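Local coordinates for kelch domain-containing protein (Colletotrichum graminicola M1.001, PDB 5C86) that probably oxidises alcohols at a copper site, as a fungal alcohol oxidase related to galactose oxidase and glyoxal oxidase, at residues 16-24 / 417-425; 79-87 / 94-102. One frame throughout, in Å; residues are numbered along the deposited sequence. Where two conformers were deposited one is given.

Contact 1: residues 16-24 / 417-425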
ATOM      1  N   PRO A  16      -5.848   1.198  14.671  1.00 15.48           N
ATOM      2  CA  PRO A  16      -5.450   0.469  13.444  1.00 17.16           C
ATOM      3  C   PRO A  16      -4.367   1.234  12.689  1.00 16.25           C
ATOM      4  O   PRO A  16      -4.639   1.886  11.652  1.00 15.63           O
ATOM      5  CB  PRO A  16      -6.748   0.323  12.694  1.00 15.08           C
ATOM      6  CG  PRO A  16      -7.554   1.477  13.096  1.00 16.53           C
ATOM      7  CD  PRO A  16      -7.187   1.768  14.578  1.00 15.50           C
ATOM      8  N   VAL A  17      -3.173   1.171  13.247  1.00 14.71           N
ATOM      9  CA  VAL A  17      -2.034   1.902  12.754  1.00 13.35           C
ATOM     10  C   VAL A  17      -1.391   1.170  11.544  1.00 12.61           C
ATOM     11  O   VAL A  17      -0.651   1.788  10.755  1.00 12.64           O
ATOM     12  CB  VAL A  17      -1.005   2.121  13.898  1.00 14.12           C
ATOM     13  CG1 VAL A  17       0.295   2.722  13.425  1.00 15.01           C
ATOM     14  CG2 VAL A  17      -1.698   3.003  14.956  1.00 14.31           C
ATOM     15  N   ALA A  18      -1.597  -0.104  11.471  1.00 11.75           N
ATOM     16  CA  ALA A  18      -1.126  -0.936  10.367  1.00 12.22           C
ATOM     17  C   ALA A  18      -2.336  -1.748   9.985  1.00 13.72           C
ATOM     18  O   ALA A  18      -3.049  -2.296  10.856  1.00 12.63           O
ATOM     19  CB  ALA A  18       0.027  -1.778  10.759  1.00 12.52           C
ATOM     20  N   VAL A  19      -2.555  -1.944   8.671  1.00 11.41           N
ATOM     21  CA  VAL A  19      -3.675  -2.725   8.189  1.00 13.10           C
ATOM     22  C   VAL A  19      -3.268  -3.550   6.994  1.00 13.75           C
ATOM     23  O   VAL A  19      -2.361  -3.133   6.251  1.00 12.88           O
ATOM     24  CB  VAL A  19      -4.896  -1.914   7.830  1.00 12.93           C
ATOM     25  CG1 VAL A  19      -5.381  -1.060   9.014  1.00 14.69           C
ATOM     26  CG2 VAL A  19      -4.675  -1.010   6.619  1.00 13.48           C
ATOM     27  N   ALA A  20      -3.927  -4.701   6.812  1.00 12.52           N
ATOM     28  CA  ALA A  20      -3.617  -5.600   5.678  1.00 12.02           C
ATOM     29  C   ALA A  20      -4.882  -6.217   5.196  1.00 14.25           C
ATOM     30  O   ALA A  20      -5.749  -6.590   6.020  1.00 13.04           O
ATOM     31  CB  ALA A  20      -2.676  -6.687   6.056  1.00 13.97           C
ATOM     32  N   LEU A  21      -5.025  -6.359   3.886  1.00 12.79           N
ATOM     33  CA  LEU A  21      -6.201  -7.065   3.334  1.00 13.60           C
ATOM     34  C   LEU A  21      -5.845  -8.514   3.261  1.00 15.21           C
ATOM     35  O   LEU A  21      -4.814  -8.891   2.735  1.00 14.27           O
ATOM     36  CB  LEU A  21      -6.551  -6.525   1.937  1.00 15.37           C
ATOM     37  CG  LEU A  21      -7.793  -7.158   1.340  1.00 15.83           C
ATOM     38  CD1 LEU A  21      -8.990  -6.632   2.009  1.00 17.84           C
ATOM     39  CD2 LEU A  21      -7.872  -6.800  -0.111  1.00 17.36           C
ATOM     40  N   VAL A  22      -6.691  -9.387   3.842  1.00 15.73           N
ATOM     41  CA  VAL A  22      -6.400 -10.803   3.873  1.00 17.53           C
ATOM     42  C   VAL A  22      -6.804 -11.442   2.492  1.00 14.56           C
ATOM     43  O   VAL A  22      -7.953 -11.316   2.061  1.00 16.54           O
ATOM     44  CB  VAL A  22      -7.204 -11.450   5.003  1.00 18.88           C
ATOM     45  CG1 VAL A  22      -6.948 -12.934   5.026  1.00 21.14           C
ATOM     46  CG2 VAL A  22      -6.858 -10.785   6.376  1.00 20.42           C
ATOM     47  N   PRO A  23      -5.853 -12.085   1.848  1.00 15.84           N
ATOM     48  CA  PRO A  23      -6.256 -12.754   0.596  1.00 19.28           C
ATOM     49  C   PRO A  23      -7.400 -13.729   0.743  1.00 20.00           C
ATOM     50  O   PRO A  23      -7.594 -14.327   1.791  1.00 19.95           O
ATOM     51  CB  PRO A  23      -5.007 -13.469   0.176  1.00 17.82           C
ATOM     52  CG  PRO A  23      -3.865 -12.728   0.738  1.00 17.99           C
ATOM     53  CD  PRO A  23      -4.432 -12.230   2.068  1.00 17.66           C
ATOM     54  N   GLU A  24      -8.219 -13.821  -0.310  0.64 18.62           N
ATOM     55  CA  GLU A  24      -9.308 -14.797  -0.497  0.64 20.60           C
ATOM     56  C   GLU A  24     -10.525 -14.422   0.280  0.64 17.52           C
ATOM     57  O   GLU A  24     -11.606 -14.355  -0.273  0.64 21.95           O
ATOM     58  CB  GLU A  24      -8.910 -16.256  -0.180  0.64 23.03           C
ATOM     59  CG  GLU A  24      -8.209 -16.937  -1.303  0.64 24.74           C
ATOM     60  CD  GLU A  24      -7.749 -18.324  -0.944  0.64 27.64           C
ATOM     61  OE1 GLU A  24      -8.242 -18.924   0.070  0.64 23.88           O
ATOM     62  OE2 GLU A  24      -6.817 -18.744  -1.657  0.64 29.35           O
ATOM     63  N   ARG A 417      -3.072  -5.378  -6.988  1.00  9.28           N
ATOM     64  CA  ARG A 417      -2.366  -6.229  -6.082  1.00  9.47           C
ATOM     65  C   ARG A 417      -2.796  -6.053  -4.621  1.00 10.16           C
ATOM     66  O   ARG A 417      -2.956  -4.891  -4.145  1.00  9.85           O
ATOM     67  CB  ARG A 417      -0.889  -5.996  -6.220  1.00 10.50           C
ATOM     68  CG  ARG A 417      -0.006  -7.139  -5.678  1.00 10.83           C
ATOM     69  CD  ARG A 417       1.446  -7.072  -6.177  1.00 11.18           C
ATOM     70  NE  ARG A 417       2.302  -8.076  -5.585  1.00 10.83           N
ATOM     71  CZ  ARG A 417       2.683  -8.059  -4.313  1.00 12.58           C
ATOM     72  NH1 ARG A 417       2.460  -7.036  -3.564  1.00 13.14           N
ATOM     73  NH2 ARG A 417       3.363  -9.062  -3.799  1.00 12.93           N
ATOM     74  N   VAL A 418      -3.028  -7.164  -3.922  1.00 10.16           N
ATOM     75  CA  VAL A 418      -3.460  -7.111  -2.524  1.00  9.95           C
ATOM     76  C   VAL A 418      -2.350  -6.527  -1.678  1.00 11.15           C
ATOM     77  O   VAL A 418      -1.162  -6.813  -1.872  1.00 11.19           O
ATOM     78  CB  VAL A 418      -3.857  -8.534  -2.059  1.00 11.09           C
ATOM     79  CG1 VAL A 418      -4.117  -8.643  -0.593  1.00 11.22           C
ATOM     80  CG2 VAL A 418      -5.014  -9.090  -2.895  1.00 11.60           C
ATOM     81  N   SER A 419      -2.739  -5.691  -0.721  1.00 10.74           N
ATOM     82  CA  SER A 419      -1.738  -4.862  -0.049  1.00 11.32           C
ATOM     83  C   SER A 419      -1.997  -4.646   1.442  1.00 11.85           C
ATOM     84  O   SER A 419      -2.888  -5.225   2.011  1.00 11.23           O
ATOM     85  CB  SER A 419      -1.525  -3.523  -0.820  1.00 12.55           C
ATOM     86  OG  SER A 419      -2.668  -2.725  -0.675  1.00 12.69           O
ATOM     87  N   ALA A 420      -1.090  -3.850   1.994  1.00 12.20           N
ATOM     88  CA  ALA A 420      -1.010  -3.589   3.423  1.00 13.26           C
ATOM     89  C   ALA A 420      -0.332  -2.250   3.549  1.00 12.17           C
ATOM     90  O   ALA A 420       0.460  -1.838   2.710  1.00 12.50           O
ATOM     91  CB  ALA A 420      -0.188  -4.637   4.131  1.00 12.15           C
ATOM     92  N   THR A 421      -0.632  -1.556   4.662  1.00 11.32           N
ATOM     93  CA  THR A 421      -0.032  -0.233   4.830  1.00 11.93           C
ATOM     94  C   THR A 421       0.160   0.146   6.274  1.00 12.74           C
ATOM     95  O   THR A 421      -0.602  -0.239   7.141  1.00 11.60           O
ATOM     96  CB  THR A 421      -0.912   0.890   4.163  1.00 13.59           C
ATOM     97  OG1 THR A 421      -0.154   2.109   4.014  1.00 13.43           O
ATOM     98  CG2 THR A 421      -2.218   1.238   4.850  1.00 12.59           C
ATOM     99  N   THR A 422       1.184   0.952   6.515  1.00 11.36           N
ATOM    100  CA  THR A 422       1.398   1.611   7.794  1.00 11.97           C
ATOM    101  C   THR A 422       2.270   2.801   7.522  1.00 10.72           C
ATOM    102  O   THR A 422       3.148   2.733   6.662  1.00 11.74           O
ATOM    103  CB  THR A 422       2.036   0.621   8.819  1.00 12.78           C
ATOM    104  OG1 THR A 422       2.045   1.296  10.077  1.00 13.23           O
ATOM    105  CG2 THR A 422       3.404   0.219   8.499  1.00 12.74           C
ATOM    106  N   HIS A 423       2.086   3.881   8.253  1.00 10.32           N
ATOM    107  CA  HIS A 423       2.986   5.018   8.185  1.00 11.35           C
ATOM    108  C   HIS A 423       3.169   5.624   6.797  1.00 11.88           C
ATOM    109  O   HIS A 423       4.221   6.176   6.523  1.00 12.56           O
ATOM    110  CB  HIS A 423       4.402   4.640   8.748  1.00 11.83           C
ATOM    111  CG  HIS A 423       4.448   4.447  10.211  1.00 13.03           C
ATOM    112  ND1 HIS A 423       3.896   3.358  10.851  1.00 16.00           N
ATOM    113  CD2 HIS A 423       4.870   5.293  11.196  1.00 14.31           C
ATOM    114  CE1 HIS A 423       3.983   3.546  12.170  1.00 16.73           C
ATOM    115  NE2 HIS A 423       4.597   4.681  12.388  1.00 15.78           N
ATOM    116  N   THR A 424       2.095   5.592   6.023  1.00 11.92           N
ATOM    117  CA  THR A 424       2.017   6.124   4.651  1.00 12.43           C
ATOM    118  C   THR A 424       2.646   5.209   3.633  1.00 12.87           C
ATOM    119  O   THR A 424       2.568   5.548   2.436  1.00 14.00           O
ATOM    120  CB  THR A 424       2.598   7.598   4.422  1.00 12.90           C
ATOM    121  OG1 THR A 424       4.031   7.557   4.326  1.00 13.82           O
ATOM    122  CG2 THR A 424       2.141   8.530   5.501  1.00 13.71           C
ATOM    123  N   VAL A 425       3.227   4.060   4.034  1.00 11.43           N
ATOM    124  CA  VAL A 425       4.016   3.232   3.139  1.00 10.45           C
ATOM    125  C   VAL A 425       3.142   2.056   2.693  1.00 11.40           C
ATOM    126  O   VAL A 425       2.615   1.311   3.526  1.00 11.93           O
ATOM    127  CB  VAL A 425       5.319   2.725   3.750  1.00 11.65           C
ATOM    128  CG1 VAL A 425       6.019   1.779   2.793  1.00 12.42           C
ATOM    129  CG2 VAL A 425       6.163   3.905   4.211  1.00 12.86           C
TER
HETATM  130  O   HOH W   1      -0.093   4.349   9.878  1.00 11.99           O

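Contact 2: residues 79-87 / 94-102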
ATOM      1  N   ASP A  79       4.165 -11.712   0.097  1.00 14.36           N
ATOM      2  CA  ASP A  79       4.998 -12.493  -0.767  1.00 14.44           C
ATOM      3  C   ASP A  79       4.187 -13.207  -1.875  1.00 15.40           C
ATOM      4  O   ASP A  79       2.994 -13.001  -2.015  1.00 15.40           O
ATOM      5  CB  ASP A  79       5.866 -13.523   0.052  1.00 16.79           C
ATOM      6  CG  ASP A  79       5.135 -14.743   0.493  1.00 19.75           C
ATOM      7  OD1 ASP A  79       3.899 -14.949   0.327  1.00 17.79           O
ATOM      8  OD2 ASP A  79       5.876 -15.570   1.179  1.00 21.86           O
ATOM      9  N   ALA A  80       4.907 -14.020  -2.669  1.00 16.03           N
ATOM     10  CA  ALA A  80       4.276 -14.696  -3.822  1.00 16.34           C
ATOM     11  C   ALA A  80       3.071 -15.553  -3.466  1.00 17.12           C
ATOM     12  O   ALA A  80       2.165 -15.758  -4.311  1.00 18.14           O
ATOM     13  CB  ALA A  80       5.294 -15.481  -4.548  1.00 19.87           C
ATOM     14  N   ASP A  81       2.993 -16.099  -2.238  1.00 17.18           N
ATOM     15  CA  ASP A  81       1.883 -16.887  -1.801  1.00 18.30           C
ATOM     16  C   ASP A  81       0.877 -16.213  -0.928  1.00 17.78           C
ATOM     17  O   ASP A  81       0.027 -16.832  -0.343  1.00 19.50           O
ATOM     18  CB  ASP A  81       2.394 -18.210  -1.168  1.00 22.77           C
ATOM     19  CG  ASP A  81       3.201 -19.035  -2.154  1.00 28.06           C
ATOM     20  OD1 ASP A  81       2.684 -19.361  -3.268  1.00 29.20           O
ATOM     21  OD2 ASP A  81       4.384 -19.257  -1.877  1.00 33.85           O
ATOM     22  N   GLY A  82       0.922 -14.876  -0.866  1.00 13.73           N
ATOM     23  CA  GLY A  82       0.021 -14.134  -0.032  1.00 14.44           C
ATOM     24  C   GLY A  82       0.328 -14.084   1.448  1.00 15.92           C
ATOM     25  O   GLY A  82      -0.547 -13.695   2.201  1.00 16.17           O
ATOM     26  N   ARG A  83       1.536 -14.553   1.825  1.00 15.31           N
ATOM     27  CA  ARG A  83       1.906 -14.434   3.215  1.00 16.58           C
ATOM     28  C   ARG A  83       2.301 -13.001   3.484  1.00 14.42           C
ATOM     29  O   ARG A  83       2.921 -12.371   2.616  1.00 16.30           O
ATOM     30  CB  ARG A  83       3.101 -15.367   3.484  1.00 16.29           C
ATOM     31  CG  ARG A  83       2.727 -16.820   3.236  1.00 18.98           C
ATOM     32  CD  ARG A  83       3.817 -17.733   3.764  1.00 19.50           C
ATOM     33  NE  ARG A  83       5.095 -17.346   3.260  1.00 21.40           N
ATOM     34  CZ  ARG A  83       6.294 -17.657   3.771  1.00 22.48           C
ATOM     35  NH1 ARG A  83       6.401 -18.512   4.809  1.00 24.10           N
ATOM     36  NH2 ARG A  83       7.373 -17.212   3.189  1.00 22.96           N
ATOM     37  N   ILE A  84       1.892 -12.504   4.649  1.00 14.98           N
ATOM     38  CA  ILE A  84       2.248 -11.133   5.098  1.00 14.54           C
ATOM     39  C   ILE A  84       3.527 -11.200   5.912  1.00 14.16           C
ATOM     40  O   ILE A  84       3.556 -11.843   6.966  1.00 16.28           O
ATOM     41  CB  ILE A  84       1.125 -10.505   5.904  1.00 14.02           C
ATOM     42  CG1 ILE A  84      -0.212 -10.568   5.195  1.00 17.37           C
ATOM     43  CG2 ILE A  84       1.539  -9.085   6.277  1.00 15.01           C
ATOM     44  CD1 ILE A  84      -1.360 -10.305   6.057  1.00 19.20           C
ATOM     45  N   ILE A  85       4.563 -10.644   5.363  1.00 12.73           N
ATOM     46  CA  ILE A  85       5.884 -10.623   5.985  1.00 13.45           C
ATOM     47  C   ILE A  85       6.139  -9.270   6.611  1.00 14.11           C
ATOM     48  O   ILE A  85       6.174  -8.248   5.898  1.00 14.65           O
ATOM     49  CB  ILE A  85       6.953 -11.013   4.999  1.00 15.10           C
ATOM     50  CG1 ILE A  85       6.758 -12.500   4.484  1.00 15.85           C
ATOM     51  CG2 ILE A  85       8.369 -10.874   5.618  1.00 17.57           C
ATOM     52  CD1 ILE A  85       7.757 -12.991   3.456  1.00 19.27           C
ATOM     53  N   VAL A  86       6.327  -9.206   7.945  1.00 14.70           N
ATOM     54  CA  VAL A  86       6.493  -7.999   8.688  1.00 14.46           C
ATOM     55  C   VAL A  86       7.883  -7.985   9.331  1.00 15.26           C
ATOM     56  O   VAL A  86       8.249  -8.939  10.012  1.00 15.81           O
ATOM     57  CB  VAL A  86       5.362  -7.850   9.696  1.00 14.57           C
ATOM     58  CG1 VAL A  86       5.484  -6.631  10.531  1.00 14.30           C
ATOM     59  CG2 VAL A  86       3.984  -7.861   9.042  1.00 14.87           C
ATOM     60  N   THR A  87       8.612  -6.910   9.154  1.00 13.17           N
ATOM     61  CA  THR A  87      10.022  -6.816   9.533  1.00 14.48           C
ATOM     62  C   THR A  87      10.221  -5.697  10.512  1.00 15.03           C
ATOM     63  O   THR A  87       9.813  -4.559  10.306  1.00 13.79           O
ATOM     64  CB  THR A  87      10.921  -6.589   8.347  1.00 14.59           C
ATOM     65  OG1 THR A  87      10.373  -5.594   7.407  1.00 15.09           O
ATOM     66  CG2 THR A  87      11.120  -7.839   7.595  1.00 15.72           C
ATOM     67  N   LYS A  94      13.537  -8.544  14.163  1.00 17.58           N
ATOM     68  CA  LYS A  94      12.642  -9.717  13.924  1.00 17.19           C
ATOM     69  C   LYS A  94      11.954  -9.680  12.553  1.00 18.24           C
ATOM     70  O   LYS A  94      11.678  -8.610  11.970  1.00 17.81           O
ATOM     71  CB  LYS A  94      11.625  -9.889  15.018  1.00 19.23           C
ATOM     72  CG  LYS A  94      12.401 -10.132  16.360  1.00 22.83           C
ATOM     73  CD  LYS A  94      11.639 -10.854  17.378  1.00 27.74           C
ATOM     74  CE  LYS A  94      12.616 -11.528  18.356  1.00 30.59           C
ATOM     75  NZ  LYS A  94      11.810 -11.920  19.502  1.00 37.40           N
ATOM     76  N   THR A  95      11.767 -10.848  12.004  1.00 17.98           N
ATOM     77  CA  THR A  95      10.903 -11.073  10.786  1.00 17.17           C
ATOM     78  C   THR A  95       9.800 -12.040  11.224  1.00 18.81           C
ATOM     79  O   THR A  95      10.096 -13.111  11.806  1.00 18.54           O
ATOM     80  CB  THR A  95      11.690 -11.639   9.640  1.00 16.98           C
ATOM     81  OG1 THR A  95      12.779 -10.796   9.286  1.00 19.20           O
ATOM     82  CG2 THR A  95      10.817 -11.695   8.386  1.00 17.18           C
ATOM     83  N   SER A  96       8.542 -11.681  11.073  1.00 15.23           N
ATOM     84  CA  SER A  96       7.437 -12.526  11.295  1.00 15.84           C
ATOM     85  C   SER A  96       6.565 -12.734  10.046  1.00 16.64           C
ATOM     86  O   SER A  96       6.571 -11.849   9.169  1.00 16.54           O
ATOM     87  CB  SER A  96       6.571 -12.004  12.298  1.00 16.24           C
ATOM     88  OG  SER A  96       7.224 -11.792  13.566  1.00 18.76           O
ATOM     89  N   VAL A  97       5.785 -13.813  10.024  1.00 17.00           N
ATOM     90  CA  VAL A  97       4.967 -14.164   8.863  1.00 15.85           C
ATOM     91  C   VAL A  97       3.597 -14.592   9.325  1.00 17.96           C
ATOM     92  O   VAL A  97       3.447 -15.325  10.317  1.00 18.18           O
ATOM     93  CB  VAL A  97       5.692 -15.063   7.874  1.00 17.35           C
ATOM     94  CG1 VAL A  97       5.977 -16.457   8.428  1.00 18.13           C
ATOM     95  CG2 VAL A  97       4.872 -15.185   6.586  1.00 16.77           C
ATOM     96  N   LEU A  98       2.527 -14.104   8.677  1.00 14.64           N
ATOM     97  CA  LEU A  98       1.235 -14.631   8.804  1.00 16.69           C
ATOM     98  C   LEU A  98       0.838 -15.238   7.476  1.00 17.35           C
ATOM     99  O   LEU A  98       0.673 -14.487   6.448  1.00 18.02           O
ATOM    100  CB  LEU A  98       0.191 -13.635   9.286  1.00 17.56           C
ATOM    101  CG  LEU A  98      -1.236 -14.120   9.374  1.00 19.04           C
ATOM    102  CD1 LEU A  98      -1.391 -15.216  10.427  1.00 20.97           C
ATOM    103  CD2 LEU A  98      -2.209 -13.032   9.731  1.00 20.10           C
ATOM    104  N   ASP A  99       0.538 -16.531   7.488  1.00 16.95           N
ATOM    105  CA  ASP A  99       0.094 -17.269   6.283  1.00 18.90           C
ATOM    106  C   ASP A  99      -1.381 -17.520   6.442  1.00 21.65           C
ATOM    107  O   ASP A  99      -1.822 -18.346   7.298  1.00 18.84           O
ATOM    108  CB  ASP A  99       0.890 -18.551   6.099  1.00 21.35           C
ATOM    109  CG  ASP A  99       0.430 -19.403   4.875  1.00 25.10           C
ATOM    110  OD1 ASP A  99      -0.518 -19.041   4.142  1.00 21.48           O
ATOM    111  OD2 ASP A  99       1.110 -20.434   4.674  1.00 29.90           O
ATOM    112  N   PHE A 100      -2.201 -16.823   5.667  1.00 21.45           N
ATOM    113  CA  PHE A 100      -3.647 -16.824   5.898  1.00 22.02           C
ATOM    114  C   PHE A 100      -4.201 -18.266   5.719  1.00 21.64           C
ATOM    115  O   PHE A 100      -5.252 -18.566   6.246  1.00 23.75           O
ATOM    116  CB  PHE A 100      -4.369 -15.847   4.933  1.00 23.40           C
ATOM    117  CG  PHE A 100      -4.322 -16.279   3.505  1.00 23.57           C
ATOM    118  CD1 PHE A 100      -3.197 -16.087   2.713  1.00 21.99           C
ATOM    119  CD2 PHE A 100      -5.400 -16.917   2.937  1.00 27.49           C
ATOM    120  CE1 PHE A 100      -3.119 -16.560   1.417  1.00 23.80           C
ATOM    121  CE2 PHE A 100      -5.370 -17.322   1.615  1.00 23.39           C
ATOM    122  CZ  PHE A 100      -4.219 -17.168   0.854  1.00 23.88           C
ATOM    123  N   LYS A 101      -3.485 -19.097   4.980  1.00 21.63           N
ATOM    124  CA  LYS A 101      -3.930 -20.473   4.721  1.00 23.55           C
ATOM    125  C   LYS A 101      -3.995 -21.251   6.035  1.00 31.19           C
ATOM    126  O   LYS A 101      -4.830 -22.164   6.144  1.00 31.63           O
ATOM    127  CB  LYS A 101      -3.014 -21.204   3.701  1.00 24.85           C
ATOM    128  CG  LYS A 101      -3.294 -20.803   2.241  1.00 24.11           C
ATOM    129  CD  LYS A 101      -4.809 -20.869   1.801  1.00 25.60           C
ATOM    130  CE  LYS A 101      -5.007 -20.838   0.258  1.00 28.55           C
ATOM    131  NZ  LYS A 101      -6.396 -21.157  -0.260  1.00 26.98           N
ATOM    132  N   LYS A 102      -3.149 -20.877   6.993  0.56 28.56           N
ATOM    133  CA  LYS A 102      -3.159 -21.491   8.333  0.56 29.36           C
ATOM    134  C   LYS A 102      -4.228 -20.934   9.262  0.56 27.04           C
ATOM    135  O   LYS A 102      -4.341 -21.427  10.387  0.56 29.37           O
ATOM    136  CB  LYS A 102      -1.765 -21.437   8.925  0.56 27.66           C
ATOM    137  CG  LYS A 102      -0.736 -22.092   7.998  0.56 31.13           C
ATOM    138  CD  LYS A 102       0.648 -22.193   8.632  0.56 31.94           C
ATOM    139  CE  LYS A 102       1.746 -22.519   7.632  0.56 34.10           C
ATOM    140  NZ  LYS A 102       1.692 -23.926   7.190  0.56 35.69           N
TER
HETATM  141  O   HOH W   2      -0.182 -19.095   1.389  1.00 32.43           O
HETATM  142  O   HOH W   3      -1.488 -14.122   4.784  1.00 18.42           O

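Contact 1: residues 16-24 / 417-425
Val19 and Thr421 face each other as a hydrogen-bonded antiparallel pair and form the close-packed middle of this contact. Val19 N gives its hydrogen to Thr421 O at 3.0 Å, and Thr421 N returns a bond to Val19 O. Their side chains lie side by side, with Val19 CG2 against Thr421 CG2 at 3.8 Å. Thr421 OG1, anti to its own N (chi1 -164°), is thereby turned away from the valine and reaches Val425 O instead. On the other face of the strands Ala20 and Ala420 meet through their CB atoms; small methyls suit the short separation of 4.0 Å between their CA atoms. One residue further, Leu21 N points almost straight at Ser419 O, with an N-H...O angle of 179°.

Strand 18-21 is thus laid along the end of strand 412-422 from the galactose oxidase-like early-set domain, while strand 28-31 pairs with the other edge of strand 18-21. Directly after this pairing, Thr422 to Val425 make a type I' turn carrying His423, a copper ligand whose metal is absent here, beside Tyr120 and His335.

The pairing is less regular toward that site. Val17 O is gripped twice, by Thr422 OG1 at 2.8 Å, which sits above the carbonyl plane, and by water 1, which also accepts from His423 N. The same threonine oxygen accepts from His423 ND1, nearly in the ring plane, an interaction that would help orient the imidazole. Val17 CG1 reaches His423 CE1 obliquely at 4.0 Å. At the far end Val418 CG1 packs on Leu21 O at 3.4 Å and on Leu21 CB. The fit slackens only between Val418 CG1 and Pro23 CG, 4.3 Å apart, beyond which Glu24 is exposed.

Contact 2: residues 79-87 / 94-102
A beta hairpin formed by strands 84-87 and 95-98, the two inner strands of a four-stranded antiparallel sheet, makes up this contact; such a sheet is a blade of the kelch-type beta-propeller. Two hydrogen-bonded pairs hold the strands together. Ile84 and Leu98 exchange bonds in both directions, as do Val86 and Ser96, where Val86 N to Ser96 O measures 2.9 Å.

Between these pairs Ile85 lies alongside Val97, with CG1 against CG2 at 3.9 Å, while Ile85 CG2 crosses to the methyl of Thr95. Thr95 CG2 also meets Thr87 CG2, and Thr95 OG1 bonds to Ser112 O outside the hairpin. Val97 CG2, placed anti to its N by a chi1 of 67° for CG1, presses on Arg83 CB at 3.6 Å and sits over one face of the guanidinium, offset toward its rim.

That guanidinium is fixed in rotation by Asp79, whose OD2 receives both NE, at 2.8 Å, and NH2 in the guanidinium plane. The other oxygen, OD1, takes the backbone N of Asp81 and of Arg83 from opposite faces of the carboxylate, the former closing an Asx turn. With its head held by Asp79, Arg83 meets Asp99 through its aliphatic part: CG and CD lie 3.8 Å from Asp99 CB, and the guanidinium and carboxylate planes stand at 88° to each other, their charged atoms not touching.

Toward the open end of the hairpin, the Phe100 ring turns its edge to two carbonyl oxygens, Asp81 O near CE1 and Gly82 O near CD1. Water 2 joins Asp81 O to Asp99 OD1, which also accepts from Lys101 N. Water 3 donates to both Gly82 O and Leu98 O, at 2.8 Å each.

Of the four segments 16-24 comes first, and its partner 417-425 arrives only after 392 further residues; contact 1 thus closes a long loop spanning most of the protein. Contact 2 is a local closure within it, joining 79-87 to 94-102 across six residues, so the two nest and do not cross. Contact 1 ties an N-terminal strand to the early-set domain, whereas contact 2 pairs the two inner strands of one propeller blade. Their centres lie about 12 Å apart and they touch directly: Glu24 OE2 forms a salt bridge with Lys101 NZ at 2.8 Å, and Pro23 packs by its carbonyl oxygen on the Phe100 ring.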